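Local coordinates for outer membrane usher protein PapC (Escherichia coli, PDB 3L48) that forms part of the outer-membrane usher pore through which pilus subunits are exported and assembled, this chain being its C-terminal domain, at residues I13-L16 and S20-P23. Numbering follows the deposited sequence. Where two conformers were deposited one is given.
Sequences ILRL and SQPP
L14 CB lies 3.9 Å from P22 CG, and L14 O comes 3.6 Å from P22 CD. L14 CG, anti to the carbonyl carbon (chi1 -57°), sits farther from the proline than CB does, and the side chain also touches V39, A45 and L82; P22 touches W60. R15 brings its CA to 3.4 Å from S20 O, a CA-H...O contact. In one of its two conformers the R15 chain bends at chi3 (75°) and carries the guanidinium over Q21, whose CG lies over one face, off toward the rim, 3.7 Å from R15 NH2. In that conformer NH2 also donates to the carbonyl oxygen of G19 in the connection. This is the end of strand 10-16 in the Ig-like Greek-key domain of the usher. The chain doubles back through a short connection and runs as a loop beside the strand it has just left, on the way to strand 27-29 of the other sheet; R15 itself is bonded through its backbone to C84, next to it in strand 78-84. L16 N donates to S20 O, the one hydrogen bond between the two segments, nearly straight (165°) at 2.9 Å, pinning the loop to the end of the strand. S20 O takes this bond and, more weakly, the R15 CA-H. The L16 side chain then divides: CD1 slides along the proline ring, 3.6 Å from P22 CD, and CD2 turns to the serine, 3.7 Å from S20 OG, a hydroxyl hydrogen-bonded to D18 OD1 in the connection.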
loop_
_atom_site.group_PDB
_atom_site.type_symbol
_atom_site.label_atom_id
_atom_site.label_comp_id
_atom_site.label_asym_id
_atom_site.label_seq_id
_atom_site.Cartn_x
_atom_site.Cartn_y
_atom_site.Cartn_z
ATOM N N ILE A 13 -2.907 6.585 1.036
ATOM C CA ILE A 13 -2.586 7.073 2.366
ATOM C C ILE A 13 -2.556 5.871 3.303
ATOM O O ILE A 13 -3.599 5.322 3.663
ATOM C CB ILE A 13 -3.616 8.106 2.862
ATOM C CG1 ILE A 13 -3.811 9.212 1.820
ATOM C CG2 ILE A 13 -3.182 8.700 4.202
ATOM C CD1 ILE A 13 -2.534 9.937 1.451
ATOM N N LEU A 14 -1.354 5.453 3.677
ATOM C CA LEU A 14 -1.174 4.246 4.474
ATOM C C LEU A 14 -1.089 4.533 5.971
ATOM O O LEU A 14 -0.302 5.373 6.410
ATOM C CB LEU A 14 0.096 3.516 4.040
ATOM C CG LEU A 14 0.232 3.087 2.579
ATOM C CD1 LEU A 14 1.660 2.646 2.300
ATOM C CD2 LEU A 14 -0.739 1.971 2.264
ATOM N N ARG A 15 -1.906 3.834 6.751
ATOM C CA ARG A 15 -1.802 3.882 8.205
ATOM C C ARG A 15 -2.084 2.503 8.788
ATOM O O ARG A 15 -2.981 1.799 8.324
ATOM C CB ARG A 15 -2.760 4.918 8.805
ATOM C CG ARG A 15 -2.543 6.340 8.306
ATOM C CD ARG A 15 -3.019 7.366 9.325
ATOM N NE ARG A 15 -2.093 7.493 10.446
ATOM C CZ ARG A 15 -1.464 8.615 10.779
ATOM N NH1 ARG A 15 -1.664 9.724 10.085
ATOM N NH2 ARG A 15 -0.639 8.628 11.813
ATOM N N LEU A 16 -1.309 2.117 9.797
ATOM C CA LEU A 16 -1.508 0.838 10.459
ATOM C C LEU A 16 -2.753 0.898 11.333
ATOM O O LEU A 16 -3.272 1.983 11.619
ATOM C CB LEU A 16 -0.283 0.442 11.290
ATOM C CG LEU A 16 0.864 -0.232 10.531
ATOM C CD1 LEU A 16 1.537 0.749 9.584
ATOM C CD2 LEU A 16 1.880 -0.815 11.506
ATOM N N SER A 20 -0.167 4.238 13.407
ATOM C CA SER A 20 1.176 4.643 12.999
ATOM C C SER A 20 1.333 4.619 11.480
ATOM O O SER A 20 0.441 4.169 10.762
ATOM C CB SER A 20 2.240 3.768 13.671
ATOM O OG SER A 20 2.131 2.414 13.268
ATOM N N GLN A 21 2.471 5.110 10.999
ATOM C CA GLN A 21 2.742 5.176 9.568
ATOM C C GLN A 21 3.896 4.258 9.190
ATOM O O GLN A 21 4.920 4.233 9.872
ATOM C CB GLN A 21 3.101 6.606 9.161
ATOM C CG GLN A 21 2.060 7.648 9.513
ATOM C CD GLN A 21 2.516 9.060 9.202
ATOM O OE1 GLN A 21 1.705 9.929 8.882
ATOM N NE2 GLN A 21 3.823 9.293 9.285
ATOM N N PRO A 22 3.737 3.501 8.093
ATOM C CA PRO A 22 4.881 2.739 7.583
ATOM C C PRO A 22 6.019 3.712 7.293
ATOM O O PRO A 22 5.757 4.844 6.879
ATOM C CB PRO A 22 4.351 2.130 6.281
ATOM C CG PRO A 22 2.854 2.139 6.427
ATOM C CD PRO A 22 2.535 3.349 7.256
ATOM N N PRO A 23 7.269 3.286 7.517
ATOM C CA PRO A 23 8.411 4.204 7.421
ATOM C C PRO A 23 8.759 4.616 5.991
ATOM O O PRO A 23 8.553 3.861 5.042
ATOM C CB PRO A 23 9.562 3.395 8.033
ATOM C CG PRO A 23 9.173 1.965 7.805
ATOM C CD PRO A 23 7.674 1.931 7.937
#